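Local coordinates for CELL WALL surface anchor family protein (PDB 3ZGH) that probably mediates pneumococcal adhesion to host cells, its basic MSCRAMM-type domain being the region that binds keratin 10, at residues I113-S127 with G139-Y153. Residues are numbered along the deposited sequence; the frame is centred on the assembly and turned at random.
With EDO (1,2-ethanediol), chain G.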
ATOM      1  N   ILE A 113       0.950 -11.932   0.568  1.00 31.61           N
ATOM      2  CA  ILE A 113       2.197 -11.774   1.276  1.00 29.75           C
ATOM      3  C   ILE A 113       3.305 -11.907   0.240  1.00 30.03           C
ATOM      4  O   ILE A 113       3.264 -12.820  -0.611  1.00 31.93           O
ATOM      5  CB  ILE A 113       2.361 -12.850   2.359  1.00 32.41           C
ATOM      6  CG1 ILE A 113       1.239 -12.728   3.403  1.00 33.68           C
ATOM      7  CG2 ILE A 113       3.742 -12.753   3.029  1.00 31.74           C
ATOM      8  CD1 ILE A 113       1.321 -11.449   4.223  1.00 32.85           C
ATOM      9  N   THR A 114       4.285 -11.004   0.299  1.00 27.48           N
ATOM     10  CA  THR A 114       5.440 -11.072  -0.580  1.00 29.04           C
ATOM     11  C   THR A 114       6.699 -11.287   0.217  1.00 31.33           C
ATOM     12  O   THR A 114       6.797 -10.861   1.376  1.00 32.26           O
ATOM     13  CB  THR A 114       5.638  -9.781  -1.406  1.00 28.55           C
ATOM     14  OG1 THR A 114       5.524  -8.648  -0.536  1.00 28.19           O
ATOM     15  CG2 THR A 114       4.585  -9.683  -2.521  1.00 30.05           C
ATOM     16  N   ASP A 115       7.674 -11.930  -0.403  1.00 32.27           N
ATOM     17  CA  ASP A 115       8.949 -12.127   0.258  1.00 34.82           C
ATOM     18  C   ASP A 115       9.820 -10.885   0.086  1.00 35.73           C
ATOM     19  O   ASP A 115       9.393  -9.882  -0.481  1.00 33.90           O
ATOM     20  CB  ASP A 115       9.651 -13.420  -0.215  1.00 38.33           C
ATOM     21  CG  ASP A 115      10.159 -13.351  -1.661  1.00 42.51           C
ATOM     22  OD1 ASP A 115      10.364 -12.246  -2.224  1.00 39.52           O
ATOM     23  OD2 ASP A 115      10.391 -14.443  -2.231  1.00 47.36           O
ATOM     24  N   LYS A 116      11.031 -10.954   0.603  1.00 40.69           N
ATOM     25  CA  LYS A 116      11.952  -9.820   0.600  1.00 45.02           C
ATOM     26  C   LYS A 116      12.230  -9.261  -0.816  1.00 48.60           C
ATOM     27  O   LYS A 116      12.507  -8.082  -0.984  1.00 51.07           O
ATOM     28  CB  LYS A 116      13.258 -10.268   1.268  1.00 50.66           C
ATOM     29  CG  LYS A 116      14.120  -9.152   1.780  1.00 55.40           C
ATOM     30  CD  LYS A 116      15.157  -9.693   2.757  1.00 63.37           C
ATOM     31  CE  LYS A 116      16.565  -9.325   2.342  1.00 71.94           C
ATOM     32  NZ  LYS A 116      17.539  -9.562   3.453  1.00 79.88           N
ATOM     33  N   ASN A 117      12.158 -10.112  -1.829  1.00 48.37           N
ATOM     34  CA  ASN A 117      12.402  -9.685  -3.197  1.00 51.73           C
ATOM     35  C   ASN A 117      11.111  -9.375  -3.938  1.00 50.55           C
ATOM     36  O   ASN A 117      11.110  -9.233  -5.156  1.00 56.52           O
ATOM     37  CB  ASN A 117      13.164 -10.763  -3.952  1.00 56.39           C
ATOM     38  CG  ASN A 117      14.372 -11.242  -3.200  1.00 63.19           C
ATOM     39  OD1 ASN A 117      14.516 -12.436  -2.929  1.00 69.39           O
ATOM     40  ND2 ASN A 117      15.243 -10.309  -2.832  1.00 62.44           N
ATOM     41  N   GLY A 118      10.005  -9.296  -3.208  1.00 42.73           N
ATOM     42  CA  GLY A 118       8.756  -8.897  -3.813  1.00 36.59           C
ATOM     43  C   GLY A 118       8.009 -10.032  -4.476  1.00 37.66           C
ATOM     44  O   GLY A 118       6.975  -9.804  -5.085  1.00 38.92           O
ATOM     45  N   ARG A 119       8.504 -11.251  -4.344  1.00 39.54           N
ATOM     46  CA  ARG A 119       7.837 -12.418  -4.934  1.00 44.22           C
ATOM     47  C   ARG A 119       6.676 -12.902  -4.072  1.00 41.45           C
ATOM     48  O   ARG A 119       6.792 -12.953  -2.857  1.00 39.44           O
ATOM     49  CB  ARG A 119       8.836 -13.564  -5.090  1.00 57.56           C
ATOM     50  CG  ARG A 119       9.178 -13.890  -6.528  1.00 74.35           C
ATOM     51  CD  ARG A 119      10.316 -14.901  -6.605  1.00 92.09           C
ATOM     52  NE  ARG A 119      11.613 -14.278  -6.343  1.00 99.56           N
ATOM     53  CZ  ARG A 119      12.348 -13.656  -7.264  1.00100.45           C
ATOM     54  NH1 ARG A 119      11.922 -13.566  -8.520  1.00 99.44           N
ATOM     55  NH2 ARG A 119      13.514 -13.119  -6.927  1.00101.21           N
ATOM     56  N   GLN A 120       5.568 -13.279  -4.697  1.00 41.87           N
ATOM     57  CA  GLN A 120       4.398 -13.733  -3.950  1.00 42.55           C
ATOM     58  C   GLN A 120       4.669 -15.019  -3.162  1.00 45.33           C
ATOM     59  O   GLN A 120       5.222 -15.973  -3.687  1.00 48.86           O
ATOM     60  CB  GLN A 120       3.175 -13.924  -4.854  1.00 44.43           C
ATOM     61  CG  GLN A 120       1.956 -14.386  -4.070  1.00 52.34           C
ATOM     62  CD  GLN A 120       0.752 -14.713  -4.943  1.00 61.55           C
ATOM     63  OE1 GLN A 120       0.143 -15.792  -4.811  1.00 67.02           O
ATOM     64  NE2 GLN A 120       0.384 -13.776  -5.820  1.00 66.24           N
ATOM     65  N   VAL A 121       4.265 -15.020  -1.893  1.00 44.30           N
ATOM     66  CA  VAL A 121       4.401 -16.174  -1.018  1.00 44.83           C
ATOM     67  C   VAL A 121       3.066 -16.899  -0.896  1.00 42.55           C
ATOM     68  O   VAL A 121       3.017 -18.112  -0.944  1.00 43.41           O
ATOM     69  CB  VAL A 121       4.830 -15.759   0.419  1.00 45.26           C
ATOM     70  CG1 VAL A 121       4.639 -16.924   1.399  1.00 49.16           C
ATOM     71  CG2 VAL A 121       6.265 -15.275   0.436  1.00 44.63           C
ATOM     72  N   LEU A 122       1.988 -16.153  -0.672  1.00 40.12           N
ATOM     73  CA  LEU A 122       0.658 -16.746  -0.645  1.00 40.23           C
ATOM     74  C   LEU A 122      -0.327 -15.642  -0.910  1.00 35.53           C
ATOM     75  O   LEU A 122       0.013 -14.458  -0.784  1.00 34.15           O
ATOM     76  CB  LEU A 122       0.363 -17.430   0.704  1.00 45.29           C
ATOM     77  CG  LEU A 122       0.320 -16.573   1.978  1.00 47.21           C
ATOM     78  CD1 LEU A 122      -0.961 -15.777   2.107  1.00 47.84           C
ATOM     79  CD2 LEU A 122       0.479 -17.446   3.199  1.00 48.56           C
ATOM     80  N   SER A 123      -1.549 -15.992  -1.279  1.00 36.12           N
ATOM     81  CA  SER A 123      -2.523 -14.961  -1.568  1.00 39.13           C
ATOM     82  C   SER A 123      -3.681 -15.009  -0.613  1.00 39.92           C
ATOM     83  O   SER A 123      -4.065 -16.072  -0.167  1.00 41.60           O
ATOM     84  CB  SER A 123      -3.028 -15.095  -3.016  1.00 46.50           C
ATOM     85  OG  SER A 123      -3.435 -16.414  -3.251  1.00 53.83           O
ATOM     86  N   TYR A 124      -4.238 -13.838  -0.325  1.00 38.64           N
ATOM     87  CA  TYR A 124      -5.385 -13.692   0.569  1.00 40.79           C
ATOM     88  C   TYR A 124      -6.616 -13.231  -0.224  1.00 42.59           C
ATOM     89  O   TYR A 124      -6.533 -13.045  -1.428  1.00 42.67           O
ATOM     90  CB  TYR A 124      -5.047 -12.661   1.646  1.00 38.95           C
ATOM     91  CG  TYR A 124      -4.122 -13.149   2.757  1.00 38.62           C
ATOM     92  CD1 TYR A 124      -4.331 -14.391   3.363  1.00 42.68           C
ATOM     93  CD2 TYR A 124      -3.060 -12.353   3.231  1.00 35.55           C
ATOM     94  CE1 TYR A 124      -3.519 -14.831   4.387  1.00 44.97           C
ATOM     95  CE2 TYR A 124      -2.231 -12.796   4.268  1.00 38.71           C
ATOM     96  CZ  TYR A 124      -2.478 -14.044   4.846  1.00 44.66           C
ATOM     97  OH  TYR A 124      -1.689 -14.547   5.883  1.00 47.86           O
ATOM     98  N   ASN A 125      -7.751 -13.043   0.446  1.00 44.32           N
ATOM     99  CA  ASN A 125      -8.983 -12.613  -0.216  1.00 46.62           C
ATOM    100  C   ASN A 125      -8.807 -11.297  -0.952  1.00 42.22           C
ATOM    101  O   ASN A 125      -8.115 -10.391  -0.453  1.00 43.84           O
ATOM    102  CB  ASN A 125     -10.107 -12.408   0.798  1.00 51.76           C
ATOM    103  CG  ASN A 125     -10.546 -13.721   1.494  1.00 56.33           C
ATOM    104  OD1 ASN A 125     -10.388 -14.818   0.948  1.00 59.71           O
ATOM    105  ND2 ASN A 125     -11.112 -13.589   2.692  1.00 58.55           N
ATOM    106  N   THR A 126      -9.458 -11.177  -2.111  1.00 39.68           N
ATOM    107  CA  THR A 126      -9.528  -9.910  -2.848  1.00 40.32           C
ATOM    108  C   THR A 126     -10.527  -8.962  -2.202  1.00 41.80           C
ATOM    109  O   THR A 126     -11.653  -9.346  -1.935  1.00 46.76           O
ATOM    110  CB  THR A 126      -9.954 -10.155  -4.311  1.00 44.53           C
ATOM    111  OG1 THR A 126      -8.908 -10.865  -4.980  1.00 45.79           O
ATOM    112  CG2 THR A 126     -10.218  -8.822  -5.065  1.00 45.24           C
ATOM    113  N   SER A 127     -10.129  -7.721  -1.965  1.00 36.86           N
ATOM    114  CA  SER A 127     -11.015  -6.753  -1.332  1.00 39.20           C
ATOM    115  C   SER A 127     -11.753  -5.925  -2.363  1.00 39.73           C
ATOM    116  O   SER A 127     -11.295  -5.783  -3.503  1.00 40.02           O
ATOM    117  CB  SER A 127     -10.200  -5.801  -0.461  1.00 39.98           C
ATOM    118  OG  SER A 127      -9.416  -6.525   0.476  1.00 42.75           O
ATOM    119  N   GLY A 139     -12.206  -2.789   2.149  1.00 66.84           N
ATOM    120  CA  GLY A 139     -12.496  -3.611   3.317  1.00 75.94           C
ATOM    121  C   GLY A 139     -12.115  -5.071   3.100  1.00 78.23           C
ATOM    122  O   GLY A 139     -11.433  -5.408   2.129  1.00 78.07           O
ATOM    123  N   ASN A 140     -12.555  -5.949   3.997  1.00 75.23           N
ATOM    124  CA  ASN A 140     -11.999  -7.294   4.037  1.00 72.70           C
ATOM    125  C   ASN A 140     -10.478  -7.159   3.948  1.00 61.83           C
ATOM    126  O   ASN A 140      -9.827  -7.842   3.144  1.00 53.10           O
ATOM    127  CB  ASN A 140     -12.531  -8.149   2.878  1.00 77.68           C
ATOM    128  CG  ASN A 140     -13.944  -8.682   3.131  1.00 82.77           C
ATOM    129  OD1 ASN A 140     -14.350  -8.887   4.277  1.00 86.81           O
ATOM    130  ND2 ASN A 140     -14.688  -8.922   2.052  1.00 83.21           N
ATOM    131  N   GLY A 141      -9.926  -6.256   4.763  1.00 66.17           N
ATOM    132  CA  GLY A 141      -8.507  -5.917   4.681  1.00 62.20           C
ATOM    133  C   GLY A 141      -7.667  -7.060   5.224  1.00 55.50           C
ATOM    134  O   GLY A 141      -8.011  -7.687   6.239  1.00 50.68           O
ATOM    135  N   ALA A 142      -6.580  -7.341   4.524  1.00 49.70           N
ATOM    136  CA  ALA A 142      -5.720  -8.463   4.877  1.00 44.16           C
ATOM    137  C   ALA A 142      -4.769  -8.063   6.004  1.00 37.45           C
ATOM    138  O   ALA A 142      -4.612  -6.865   6.303  1.00 33.94           O
ATOM    139  CB  ALA A 142      -4.922  -8.905   3.638  1.00 42.24           C
ATOM    140  N   GLN A 143      -4.089  -9.041   6.585  1.00 33.97           N
ATOM    141  CA  GLN A 143      -3.124  -8.714   7.638  1.00 31.87           C
ATOM    142  C   GLN A 143      -1.850  -9.554   7.543  1.00 31.69           C
ATOM    143  O   GLN A 143      -1.854 -10.624   6.945  1.00 32.90           O
ATOM    144  CB  GLN A 143      -3.777  -8.882   9.025  1.00 32.15           C
ATOM    145  CG  GLN A 143      -4.307 -10.269   9.333  1.00 31.84           C
ATOM    146  CD  GLN A 143      -5.126 -10.289  10.638  1.00 36.31           C
ATOM    147  OE1 GLN A 143      -4.569 -10.399  11.725  1.00 36.50           O
ATOM    148  NE2 GLN A 143      -6.437 -10.148  10.519  1.00 40.69           N
ATOM    149  N   MET A 144      -0.776  -9.078   8.156  1.00 29.17           N
ATOM    150  CA  MET A 144       0.453  -9.849   8.207  1.00 29.35           C
ATOM    151  C   MET A 144       0.848 -10.128   9.640  1.00 29.63           C
ATOM    152  O   MET A 144       1.037  -9.196  10.443  1.00 29.07           O
ATOM    153  CB  MET A 144       1.590  -9.103   7.513  1.00 30.45           C
ATOM    154  CG  MET A 144       2.933  -9.818   7.686  1.00 32.38           C
ATOM    155  SD  MET A 144       4.206  -9.257   6.540  1.00 35.37           S
ATOM    156  CE  MET A 144       4.494  -7.578   7.097  1.00 28.40           C
ATOM    157  N   ASN A 145       0.955 -11.413   9.967  1.00 29.38           N
ATOM    158  CA  ASN A 145       1.384 -11.830  11.296  1.00 31.32           C
ATOM    159  C   ASN A 145       2.895 -11.579  11.495  1.00 30.47           C
ATOM    160  O   ASN A 145       3.667 -11.564  10.538  1.00 29.97           O
ATOM    161  CB  ASN A 145       1.096 -13.317  11.527  1.00 30.44           C
ATOM    162  CG  ASN A 145      -0.408 -13.633  11.640  1.00 40.32           C
ATOM    163  OD1 ASN A 145      -1.263 -12.745  11.739  1.00 44.64           O
ATOM    164  ND2 ASN A 145      -0.721 -14.909  11.656  1.00 40.24           N
ATOM    165  N   GLY A 146       3.294 -11.469  12.756  1.00 32.32           N
ATOM    166  CA  GLY A 146       4.687 -11.325  13.155  1.00 33.48           C
ATOM    167  C   GLY A 146       5.591 -12.421  12.604  1.00 34.82           C
ATOM    168  O   GLY A 146       6.695 -12.111  12.189  1.00 34.97           O
ATOM    169  N   PHE A 147       5.178 -13.690  12.591  1.00 35.82           N
ATOM    170  CA  PHE A 147       6.117 -14.714  12.088  1.00 36.70           C
ATOM    171  C   PHE A 147       6.473 -14.494  10.604  1.00 35.85           C
ATOM    172  O   PHE A 147       7.564 -14.882  10.164  1.00 38.29           O
ATOM    173  CB  PHE A 147       5.644 -16.165  12.339  1.00 38.69           C
ATOM    174  CG  PHE A 147       4.322 -16.473  11.740  1.00 39.08           C
ATOM    175  CD1 PHE A 147       4.210 -16.780  10.391  1.00 40.59           C
ATOM    176  CD2 PHE A 147       3.181 -16.443  12.519  1.00 40.05           C
ATOM    177  CE1 PHE A 147       2.967 -17.043   9.827  1.00 41.86           C
ATOM    178  CE2 PHE A 147       1.942 -16.711  11.980  1.00 41.84           C
ATOM    179  CZ  PHE A 147       1.824 -17.007  10.625  1.00 42.42           C
ATOM    180  N   PHE A 148       5.591 -13.854   9.829  1.00 31.73           N
ATOM    181  CA  PHE A 148       5.946 -13.477   8.452  1.00 29.52           C
ATOM    182  C   PHE A 148       6.825 -12.201   8.423  1.00 31.03           C
ATOM    183  O   PHE A 148       7.822 -12.124   7.677  1.00 32.19           O
ATOM    184  CB  PHE A 148       4.688 -13.250   7.594  1.00 29.08           C
ATOM    185  CG  PHE A 148       4.008 -14.531   7.114  1.00 32.59           C
ATOM    186  CD1 PHE A 148       4.740 -15.680   6.834  1.00 34.16           C
ATOM    187  CD2 PHE A 148       2.627 -14.561   6.914  1.00 34.75           C
ATOM    188  CE1 PHE A 148       4.104 -16.824   6.360  1.00 37.15           C
ATOM    189  CE2 PHE A 148       1.995 -15.698   6.455  1.00 37.50           C
ATOM    190  CZ  PHE A 148       2.731 -16.838   6.181  1.00 38.43           C
ATOM    191  N   ALA A 149       6.444 -11.194   9.205  1.00 32.13           N
ATOM    192  CA  ALA A 149       7.183  -9.921   9.240  1.00 31.08           C
ATOM    193  C   ALA A 149       8.650 -10.197   9.562  1.00 30.34           C
ATOM    194  O   ALA A 149       9.554  -9.585   8.997  1.00 30.53           O
ATOM    195  CB  ALA A 149       6.569  -8.996  10.284  1.00 31.78           C
ATOM    196  N   LYS A 150       8.880 -11.160  10.449  1.00 30.99           N
ATOM    197  CA  LYS A 150      10.219 -11.455  10.933  1.00 33.42           C
ATOM    198  C   LYS A 150      11.066 -12.212   9.912  1.00 33.86           C
ATOM    199  O   LYS A 150      12.290 -12.320  10.074  1.00 35.30           O
ATOM    200  CB  LYS A 150      10.145 -12.248  12.234  1.00 37.26           C
ATOM    201  CG  LYS A 150       9.596 -11.456  13.400  1.00 38.07           C
ATOM    202  CD  LYS A 150       9.175 -12.385  14.555  1.00 42.04           C
ATOM    203  CE  LYS A 150      10.337 -12.681  15.466  1.00 50.11           C
ATOM    204  NZ  LYS A 150       9.908 -13.502  16.643  1.00 59.27           N
ATOM    205  N   LYS A 151      10.425 -12.736   8.872  1.00 34.54           N
ATOM    206  CA  LYS A 151      11.145 -13.335   7.761  1.00 35.09           C
ATOM    207  C   LYS A 151      11.466 -12.284   6.687  1.00 33.67           C
ATOM    208  O   LYS A 151      12.038 -12.616   5.656  1.00 35.55           O
ATOM    209  CB  LYS A 151      10.329 -14.469   7.122  1.00 36.51           C
ATOM    210  CG  LYS A 151      10.138 -15.748   8.028  1.00 43.76           C
ATOM    211  CD  LYS A 151       9.281 -16.783   7.300  1.00 51.99           C
ATOM    212  CE  LYS A 151       8.889 -17.975   8.188  1.00 65.76           C
ATOM    213  NZ  LYS A 151      10.044 -18.860   8.512  1.00 76.67           N
ATOM    214  N   GLY A 152      11.090 -11.031   6.902  1.00 31.63           N
ATOM    215  CA  GLY A 152      11.351 -10.009   5.886  1.00 31.57           C
ATOM    216  C   GLY A 152      10.225  -9.937   4.863  1.00 29.89           C
ATOM    217  O   GLY A 152      10.411  -9.383   3.786  1.00 28.77           O
ATOM    218  N   TYR A 153       9.059 -10.512   5.185  1.00 29.08           N
ATOM    219  CA  TYR A 153       7.945 -10.491   4.239  1.00 27.84           C
ATOM    220  C   TYR A 153       7.181  -9.169   4.304  1.00 29.11           C
ATOM    221  O   TYR A 153       7.252  -8.437   5.304  1.00 29.85           O
ATOM    222  CB  TYR A 153       6.974 -11.644   4.472  1.00 25.96           C
ATOM    223  CG  TYR A 153       7.552 -13.028   4.213  1.00 30.39           C
ATOM    224  CD1 TYR A 153       8.825 -13.187   3.677  1.00 32.89           C
ATOM    225  CD2 TYR A 153       6.812 -14.171   4.490  1.00 34.71           C
ATOM    226  CE1 TYR A 153       9.360 -14.461   3.432  1.00 38.10           C
ATOM    227  CE2 TYR A 153       7.328 -15.460   4.243  1.00 39.48           C
ATOM    228  CZ  TYR A 153       8.611 -15.590   3.721  1.00 41.15           C
ATOM    229  OH  TYR A 153       9.155 -16.833   3.465  1.00 43.83           O
TER
HETATM  230  C1  EDO G1385      -8.154 -11.897   4.568  1.00 77.32           C
HETATM  231  O1  EDO G1385      -8.826 -11.611   5.806  1.00 80.96           O
HETATM  232  C2  EDO G1385      -7.598 -13.320   4.583  1.00 70.71           C
HETATM  233  O2  EDO G1385      -7.868 -13.979   3.329  1.00 65.02           O
HETATM  234  O   HOH W   1      -0.261 -13.168   8.097  1.00 39.04           O
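The ring of Tyr153 is overlapped by Val121, whose CG2 sits over one face, 4.1 Å from the ring centroid and 16° off its normal, a CH-pi contact; Lys151 CB covers the opposite face. Ile113 CG2, anti to the backbone N (chi1 of CG1 -62°), packs against Tyr153 CD2 at 3.7 Å, while the CG1 branch diverges from it and carries CD1 to Met144 CB. The Phe148 ring takes Leu122 CD2 obliquely, 3.8 Å from CZ, and Phe147 CE1 stands over the centre of one of its faces. In the plane of that ring, at its edge, Tyr124 OH comes within 3.9 Å of CE2. This hydroxyl is tied to a water, 3.0 Å away, which donates to Gln143 O and accepts from Asn145 N, bridging strand 120-131 to strand 143-145. Further along, Tyr124 CD2 meets Ala142 CB. A classic beta bulge at Val121 and Leu122, opposite Ile113, lets consecutive residues supply the hydrophobic contacts to Tyr153 and Phe148. Asn117 N closes an Asx turn on Asp115 OD1, and Arg119 N reaches the same oxygen from the opposite face of the carboxylate, tying down the hairpin loop beside Tyr153. After the short helix, a Schellman motif at Gly152 leads into strand 154-162, paired with 109-114: a beta-hairpin of the large antiparallel sheet packed against the connection carrying edge strand 143-145 of a second, small sheet in this MSCRAMM fold.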